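Local coordinates for N-acetylglucosamine-6-phosphate deacetylase (Thermotoga maritima, PDB 1O12), which probably removes the acetyl group from N-acetylglucosamine-6-phosphate, as a metal-dependent hydrolase of the NagA family, at residues A326-S329 / S330-C334; F81-Q85 / G86-F90; S303-F307 / S308-K312. One frame throughout, in Å; residues are numbered along the deposited sequence.

Contact 1: A326-S329 / S330-C334; sequences AKVS and SYNSC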
loop_
_atom_site.group_PDB
_atom_site.type_symbol
_atom_site.label_atom_id
_atom_site.label_comp_id
_atom_site.label_asym_id
_atom_site.label_seq_id
_atom_site.Cartn_x
_atom_site.Cartn_y
_atom_site.Cartn_z
ATOM N N ALA A 326 0.252 -9.728 -20.031
ATOM C CA ALA A 326 1.455 -9.908 -20.822
ATOM C C ALA A 326 2.642 -9.223 -20.135
ATOM O O ALA A 326 3.793 -9.679 -20.239
ATOM C CB ALA A 326 1.270 -9.329 -22.215
ATOM N N LYS A 327 2.373 -8.130 -19.429
ATOM C CA LYS A 327 3.464 -7.421 -18.785
ATOM C C LYS A 327 3.966 -8.210 -17.598
ATOM O O LYS A 327 5.166 -8.396 -17.437
ATOM C CB LYS A 327 3.014 -6.046 -18.347
ATOM C CG LYS A 327 2.574 -5.168 -19.488
ATOM C CD LYS A 327 2.188 -3.803 -18.942
ATOM C CE LYS A 327 1.972 -2.800 -20.040
ATOM N NZ LYS A 327 1.874 -1.439 -19.439
ATOM N N VAL A 328 3.027 -8.702 -16.792
ATOM C CA VAL A 328 3.384 -9.464 -15.619
ATOM C C VAL A 328 3.882 -10.869 -15.919
ATOM O O VAL A 328 4.633 -11.434 -15.129
ATOM C CB VAL A 328 2.201 -9.547 -14.614
ATOM C CG1 VAL A 328 1.727 -8.140 -14.280
ATOM C CG2 VAL A 328 1.043 -10.416 -15.162
ATOM N N SER A 329 3.486 -11.432 -17.056
ATOM C CA SER A 329 3.930 -12.781 -17.375
ATOM C C SER A 329 5.177 -12.846 -18.247
ATOM O O SER A 329 5.792 -13.898 -18.332
ATOM C CB SER A 329 2.813 -13.607 -18.014
ATOM O OG SER A 329 2.449 -13.064 -19.263
ATOM N N SER A 330 5.562 -11.758 -18.899
ATOM C CA SER A 330 6.789 -11.814 -19.703
ATOM C C SER A 330 7.508 -10.485 -19.939
ATOM O O SER A 330 8.696 -10.375 -19.681
ATOM C CB SER A 330 6.534 -12.496 -21.069
ATOM O OG SER A 330 5.930 -11.613 -22.014
ATOM N N TYR A 331 6.793 -9.482 -20.426
ATOM C CA TYR A 331 7.419 -8.205 -20.719
ATOM C C TYR A 331 8.210 -7.568 -19.564
ATOM O O TYR A 331 9.342 -7.121 -19.768
ATOM C CB TYR A 331 6.378 -7.208 -21.255
ATOM C CG TYR A 331 6.975 -5.892 -21.667
ATOM C CD1 TYR A 331 7.867 -5.815 -22.746
ATOM C CD2 TYR A 331 6.684 -4.729 -20.966
ATOM C CE1 TYR A 331 8.455 -4.611 -23.118
ATOM C CE2 TYR A 331 7.259 -3.510 -21.326
ATOM C CZ TYR A 331 8.142 -3.464 -22.402
ATOM O OH TYR A 331 8.712 -2.268 -22.748
ATOM N N ASN A 332 7.631 -7.510 -18.366
ATOM C CA ASN A 332 8.346 -6.916 -17.257
ATOM C C ASN A 332 9.704 -7.602 -16.993
ATOM O O ASN A 332 10.709 -6.923 -16.812
ATOM C CB ASN A 332 7.469 -6.895 -15.994
ATOM C CG ASN A 332 6.253 -5.939 -16.131
ATOM O OD1 ASN A 332 6.250 -5.031 -16.973
ATOM N ND2 ASN A 332 5.230 -6.137 -15.288
ATOM N N SER A 333 9.758 -8.930 -17.012
ATOM C CA SER A 333 11.031 -9.620 -16.769
ATOM C C SER A 333 11.986 -9.321 -17.897
ATOM O O SER A 333 13.163 -9.074 -17.674
ATOM C CB SER A 333 10.853 -11.138 -16.723
ATOM O OG SER A 333 9.889 -11.519 -15.778
ATOM N N CYS A 334 11.471 -9.368 -19.116
ATOM C CA CYS A 334 12.302 -9.111 -20.260
ATOM C C CYS A 334 12.984 -7.765 -20.108
ATOM O O CYS A 334 14.159 -7.631 -20.426
ATOM C CB CYS A 334 11.470 -9.136 -21.550
ATOM S SG CYS A 334 11.048 -10.787 -22.138
HETATM O O HOH W 1 7.188 -10.230 -16.626
HETATM O O HOH W 2 3.211 -12.552 -22.169
#

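Contact 2: F81-Q85 / G86-F90; sequences FLYSQ and GVTTF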
loop_
_atom_site.group_PDB
_atom_site.type_symbol
_atom_site.label_atom_id
_atom_site.label_comp_id
_atom_site.label_asym_id
_atom_site.label_seq_id
_atom_site.Cartn_x
_atom_site.Cartn_y
_atom_site.Cartn_z
ATOM N N PHE A 81 9.347 -29.571 -19.847
ATOM C CA PHE A 81 8.038 -29.422 -19.226
ATOM C C PHE A 81 7.494 -28.001 -19.354
ATOM O O PHE A 81 6.326 -27.800 -19.700
ATOM C CB PHE A 81 8.079 -29.786 -17.748
ATOM C CG PHE A 81 6.754 -29.653 -17.080
ATOM C CD1 PHE A 81 5.713 -30.527 -17.400
ATOM C CD2 PHE A 81 6.503 -28.603 -16.200
ATOM C CE1 PHE A 81 4.420 -30.354 -16.857
ATOM C CE2 PHE A 81 5.215 -28.420 -15.655
ATOM C CZ PHE A 81 4.174 -29.301 -15.989
ATOM N N LEU A 82 8.354 -27.023 -19.060
ATOM C CA LEU A 82 7.978 -25.614 -19.110
ATOM C C LEU A 82 7.305 -25.157 -20.404
ATOM O O LEU A 82 6.474 -24.232 -20.385
ATOM C CB LEU A 82 9.195 -24.744 -18.802
ATOM C CG LEU A 82 9.612 -24.931 -17.344
ATOM C CD1 LEU A 82 10.649 -23.905 -16.984
ATOM C CD2 LEU A 82 8.403 -24.801 -16.429
ATOM N N TYR A 83 7.646 -25.802 -21.515
ATOM C CA TYR A 83 7.045 -25.449 -22.787
ATOM C C TYR A 83 5.548 -25.709 -22.718
ATOM O O TYR A 83 4.757 -25.001 -23.344
ATOM C CB TYR A 83 7.688 -26.241 -23.930
ATOM C CG TYR A 83 9.066 -25.717 -24.308
ATOM C CD1 TYR A 83 9.293 -24.342 -24.460
ATOM C CD2 TYR A 83 10.151 -26.588 -24.517
ATOM C CE1 TYR A 83 10.553 -23.853 -24.799
ATOM C CE2 TYR A 83 11.418 -26.101 -24.864
ATOM C CZ TYR A 83 11.604 -24.741 -24.994
ATOM O OH TYR A 83 12.831 -24.245 -25.294
ATOM N N SER A 84 5.152 -26.713 -21.940
ATOM C CA SER A 84 3.732 -27.042 -21.779
ATOM C C SER A 84 3.027 -26.020 -20.898
ATOM O O SER A 84 1.832 -26.128 -20.669
ATOM C CB SER A 84 3.553 -28.407 -21.139
ATOM O OG SER A 84 3.950 -28.381 -19.783
ATOM N N GLN A 85 3.771 -25.049 -20.383
ATOM C CA GLN A 85 3.182 -24.005 -19.563
ATOM C C GLN A 85 3.327 -22.690 -20.318
ATOM O O GLN A 85 3.022 -21.617 -19.792
ATOM C CB GLN A 85 3.885 -23.933 -18.203
ATOM C CG GLN A 85 3.629 -25.130 -17.341
ATOM C CD GLN A 85 2.153 -25.346 -17.103
ATOM O OE1 GLN A 85 1.462 -24.444 -16.675
ATOM N NE2 GLN A 85 1.663 -26.547 -17.386
ATOM N N GLY A 86 3.800 -22.795 -21.563
ATOM C CA GLY A 86 3.984 -21.629 -22.408
ATOM C C GLY A 86 5.234 -20.827 -22.091
ATOM O O GLY A 86 5.438 -19.763 -22.675
ATOM N N VAL A 87 6.064 -21.329 -21.169
ATOM C CA VAL A 87 7.304 -20.666 -20.761
ATOM C C VAL A 87 8.425 -20.879 -21.776
ATOM O O VAL A 87 8.834 -22.005 -22.038
ATOM C CB VAL A 87 7.809 -21.193 -19.399
ATOM C CG1 VAL A 87 9.146 -20.536 -19.064
ATOM C CG2 VAL A 87 6.764 -20.903 -18.277
ATOM N N THR A 88 8.924 -19.791 -22.339
ATOM C CA THR A 88 9.989 -19.867 -23.318
ATOM C C THR A 88 11.343 -19.288 -22.845
ATOM O O THR A 88 12.307 -19.254 -23.605
ATOM C CB THR A 88 9.558 -19.177 -24.609
ATOM O OG1 THR A 88 9.101 -17.856 -24.312
ATOM C CG2 THR A 88 8.453 -19.957 -25.278
ATOM N N THR A 89 11.398 -18.796 -21.614
ATOM C CA THR A 89 12.628 -18.282 -21.039
ATOM C C THR A 89 12.500 -18.479 -19.539
ATOM O O THR A 89 11.497 -18.090 -18.933
ATOM C CB THR A 89 12.871 -16.771 -21.278
ATOM O OG1 THR A 89 12.935 -16.492 -22.677
ATOM C CG2 THR A 89 14.206 -16.353 -20.656
ATOM N N PHE A 90 13.502 -19.106 -18.940
ATOM C CA PHE A 90 13.487 -19.303 -17.505
ATOM C C PHE A 90 14.892 -19.260 -16.911
ATOM O O PHE A 90 15.915 -19.305 -17.615
ATOM C CB PHE A 90 12.762 -20.598 -17.140
ATOM C CG PHE A 90 13.589 -21.862 -17.305
ATOM C CD1 PHE A 90 14.152 -22.498 -16.183
ATOM C CD2 PHE A 90 13.712 -22.471 -18.541
ATOM C CE1 PHE A 90 14.812 -23.735 -16.310
ATOM C CE2 PHE A 90 14.356 -23.682 -18.672
ATOM C CZ PHE A 90 14.909 -24.322 -17.553
#

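Contact 3: S303-F307 / S308-K312; sequences STLFF and SQAVK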
loop_
_atom_site.group_PDB
_atom_site.type_symbol
_atom_site.label_atom_id
_atom_site.label_comp_id
_atom_site.label_asym_id
_atom_site.label_seq_id
_atom_site.Cartn_x
_atom_site.Cartn_y
_atom_site.Cartn_z
ATOM N N SER A 303 6.519 -23.549 -3.938
ATOM C CA SER A 303 5.133 -23.801 -4.344
ATOM C C SER A 303 5.073 -24.945 -5.344
ATOM O O SER A 303 6.099 -25.482 -5.767
ATOM C CB SER A 303 4.517 -22.570 -5.031
ATOM O OG SER A 303 4.857 -22.535 -6.418
ATOM N N THR A 304 3.860 -25.308 -5.729
ATOM C CA THR A 304 3.673 -26.354 -6.741
ATOM C C THR A 304 2.870 -25.707 -7.883
ATOM O O THR A 304 2.263 -26.370 -8.707
ATOM C CB THR A 304 2.929 -27.594 -6.170
ATOM O OG1 THR A 304 1.622 -27.216 -5.718
ATOM C CG2 THR A 304 3.712 -28.174 -5.006
ATOM N N LEU A 305 2.919 -24.381 -7.913
ATOM C CA LEU A 305 2.223 -23.564 -8.887
ATOM C C LEU A 305 2.807 -23.689 -10.299
ATOM O O LEU A 305 3.994 -23.458 -10.483
ATOM C CB LEU A 305 2.302 -22.111 -8.417
ATOM C CG LEU A 305 1.591 -21.043 -9.248
ATOM C CD1 LEU A 305 0.108 -21.310 -9.272
ATOM C CD2 LEU A 305 1.882 -19.688 -8.657
ATOM N N PHE A 306 1.989 -24.072 -11.282
ATOM C CA PHE A 306 2.459 -24.149 -12.672
ATOM C C PHE A 306 2.361 -22.728 -13.216
ATOM O O PHE A 306 1.422 -22.010 -12.883
ATOM C CB PHE A 306 1.590 -25.076 -13.532
ATOM C CG PHE A 306 1.839 -26.546 -13.310
ATOM C CD1 PHE A 306 2.988 -26.995 -12.675
ATOM C CD2 PHE A 306 0.919 -27.499 -13.770
ATOM C CE1 PHE A 306 3.222 -28.359 -12.501
ATOM C CE2 PHE A 306 1.155 -28.870 -13.594
ATOM C CZ PHE A 306 2.303 -29.291 -12.962
ATOM N N PHE A 307 3.311 -22.309 -14.045
ATOM C CA PHE A 307 3.260 -20.946 -14.534
ATOM C C PHE A 307 1.900 -20.637 -15.126
ATOM O O PHE A 307 1.304 -19.589 -14.856
ATOM C CB PHE A 307 4.335 -20.674 -15.567
ATOM C CG PHE A 307 4.615 -19.210 -15.732
ATOM C CD1 PHE A 307 3.828 -18.430 -16.572
ATOM C CD2 PHE A 307 5.603 -18.595 -14.967
ATOM C CE1 PHE A 307 4.021 -17.053 -16.636
ATOM C CE2 PHE A 307 5.815 -17.227 -15.016
ATOM C CZ PHE A 307 5.024 -16.448 -15.849
ATOM N N SER A 308 1.406 -21.558 -15.935
ATOM C CA SER A 308 0.100 -21.398 -16.569
ATOM C C SER A 308 -1.013 -21.062 -15.564
ATOM O O SER A 308 -1.899 -20.250 -15.859
ATOM C CB SER A 308 -0.264 -22.675 -17.312
ATOM O OG SER A 308 -1.407 -22.467 -18.092
ATOM N N GLN A 309 -0.970 -21.691 -14.390
ATOM C CA GLN A 309 -1.974 -21.463 -13.365
ATOM C C GLN A 309 -1.761 -20.085 -12.762
ATOM O O GLN A 309 -2.713 -19.407 -12.404
ATOM C CB GLN A 309 -1.889 -22.535 -12.276
ATOM C CG GLN A 309 -3.112 -22.566 -11.340
ATOM C CD GLN A 309 -4.422 -22.732 -12.110
ATOM O OE1 GLN A 309 -4.601 -23.704 -12.841
ATOM N NE2 GLN A 309 -5.338 -21.777 -11.949
ATOM N N ALA A 310 -0.500 -19.678 -12.676
ATOM C CA ALA A 310 -0.140 -18.377 -12.151
ATOM C C ALA A 310 -0.854 -17.300 -12.957
ATOM O O ALA A 310 -1.431 -16.377 -12.391
ATOM C CB ALA A 310 1.341 -18.179 -12.238
ATOM N N VAL A 311 -0.827 -17.423 -14.277
ATOM C CA VAL A 311 -1.464 -16.437 -15.133
ATOM C C VAL A 311 -2.978 -16.395 -14.936
ATOM O O VAL A 311 -3.579 -15.303 -14.810
ATOM C CB VAL A 311 -1.131 -16.708 -16.618
ATOM C CG1 VAL A 311 -1.874 -15.730 -17.530
ATOM C CG2 VAL A 311 0.369 -16.569 -16.820
ATOM N N LYS A 312 -3.591 -17.576 -14.882
ATOM C CA LYS A 312 -5.028 -17.638 -14.713
ATOM C C LYS A 312 -5.391 -17.016 -13.375
ATOM O O LYS A 312 -6.326 -16.206 -13.293
ATOM C CB LYS A 312 -5.530 -19.080 -14.752
ATOM C CG LYS A 312 -5.431 -19.775 -16.105
ATOM C CD LYS A 312 -6.346 -21.004 -16.152
ATOM C CE LYS A 312 -5.919 -22.029 -17.196
ATOM N NZ LYS A 312 -4.679 -22.802 -16.791
#

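Contact 1: A326-S329 / S330-C334
Asn332 folds its side chain back over the preceding turn of the helix, against Lys327 and Val328. Its CB sits 3.1 Å from Lys327 O, and a chi1 of -67° sets CG beside its own backbone N, so that the amide carbon stays close to the same carbonyl oxygen. At the tip the amide lies across Lys327 CB, a van der Waals contact with a methylene that is nearly equidistant from the two ends, 3.7 Å from Asn332 OD1 and 3.8 Å from Asn332 ND2. The Asn332 and Val328 side chains lie side by side, pointing the same way, with ND2 4.2 Å from Val328 CG1. ND2 makes its hydrogen bonds outside the segments, to the carbonyl oxygens of Ala259 and Ile262.

The backbone beneath is wider than a regular alpha-helical turn. Asn332 N bonds to Lys327 O at 2.8 Å, five residues back, in the carbonyl plane and on a lone pair. Ala326 O takes two donors: Tyr331 N, again five residues on and in the plane, and Ser330 N, which arrives from above the plane with a more bent N-H...O angle of 137°. At this widened turn a water donates to Lys327 O at 2.8 Å and accepts from Ser333 N, with Val328 O a weak further possibility. A second water joins the hydroxyls of Ser329 and Ser330, at 3.0 Å from Ser329 OG; Ser329 OG is also bonded to Leu325 O. Lys327 CG, meanwhile, approaches the Tyr331 ring obliquely.

In this largely buried, irregular turn the carbonyls of Ala326 and Lys327, the two serine hydroxyls and the Asn332 amide N all have partners, and the amide ties helix 322-336 to the start of strand 262-265 and to Ala259 just before it.

Contact 2: F81-Q85 / G86-F90
Between Leu82 and Val87 two backbone hydrogen bonds close the bend by which the chain passes from helix 75-83 into strand 87-93. Val87 N donates to Leu82 O at 3.0 Å, and inside it Gly86 N donates to Tyr83 O, also at 3.0 Å, closing a type I turn from Tyr83 to Gly86. The two bonds differ in approach: Val87 N is tilted from the plane of its carbonyl, while Gly86 N stands well above that of Tyr83. Leu82 O also receives Gln85 N, which reaches it from the opposite face to Val87 N. Gly86 has a phi of 78°, a left-handed conformation readily adopted by glycine, which turns the chain toward the strand.

Across this bend Leu82 is the main apolar link. Its CB rests 3.9 Å from Val87 CB, and farther out CD1 stands over a face of the Phe90 ring, 3.7 Å from the ring centroid and 16° off the normal, a CH-pi contact. The two side chains cross at about a right angle. A chi1 of 80° holds Phe90 CG between its backbone N and carbonyl carbon, presenting the ring broadside to the methyl group. Tyr83 extends past the strand's start: its CD1 lies 3.4 Å from Val87 O, approached obliquely, and its hydroxyl is hydrogen-bonded to Glu79. Gln85 CB packs near Val87 CG2, whereas its OE1 turns away from the strand and accepts from the backbone N of Ser308.

Ile62 touches both Leu82 and Phe90, extending their apolar cluster. The paired bonds, with Gly86 as the C-prime residue, form a Schellman motif, here the helix-to-strand junction that delivers strand 87-93 between its parallel neighbours 52-59 and 121-127 in the TIM-barrel fold of the amidohydrolases.

Contact 3: S303-F307 / S308-K312
The start of helix 307-318 takes shape here, with Phe306 at the N-cap position and Leu305 packing back against the first turn. Just upstream, Ser303 OG accepts from Leu305 N at 3.1 Å, an ST turn that shapes the approach to the helix. Phe306 O then opens the helical bonding: Ala310 N donates to it at 3.0 Å, and Gln309 N adds a weak bond with an N-H...O angle of only 126°. Val311 N continues the series to Phe307 O at 3.1 Å.

Leu305 reaches the helix with its branched end. With CG anti to the backbone N (chi1 -178°), CD1 comes within 3.8 Å of Gln309 CB while CD2 lies 3.9 Å from Ala310 CB, so the two methyls divide between neighbouring residues of the turn. Gln309 crosses Leu305 at about a right angle, offering its aliphatic CB and CG, and its NE2 is bonded onward to Asn313. One turn apart, Phe307 CE1 meets Val311 CG2 at 3.7 Å, the methyl approaching the ring obliquely.

The side chain of Leu305 is about 7 Å from those of His244, predicted to bind the substrate, and Asp267, the predicted proton donor/acceptor, which places this helix start close to the probable active site. Thr266, next to that aspartate, bonds to Leu305 O and to Ser303 OG. Phe307 and Val311 also pack on Phe57 of strand 52-59 and on Ser329 of helix 322-336.

In the fold
All three contacts are largely buried, but they serve different elements. Contact 1 lies wholly within helix 322-336, whereas contact 2 is the C-terminal end of helix 75-83, where it passes into strand 87-93, and contact 3 the N-terminal start of helix 307-318. Contacts 2 and 3 meet directly: the rings of Phe81 and Phe306 come together, and Val87 packs on Phe307. Contact 3 also touches contact 1, helix against helix, while contacts 1 and 2 stay about 6 Å apart at their nearest atoms. Contact 1 is the most polar, with water and serine hydroxyls; the other two combine backbone bonds with apolar packing, and contact 3 reaches nearest the predicted catalytic aspartate.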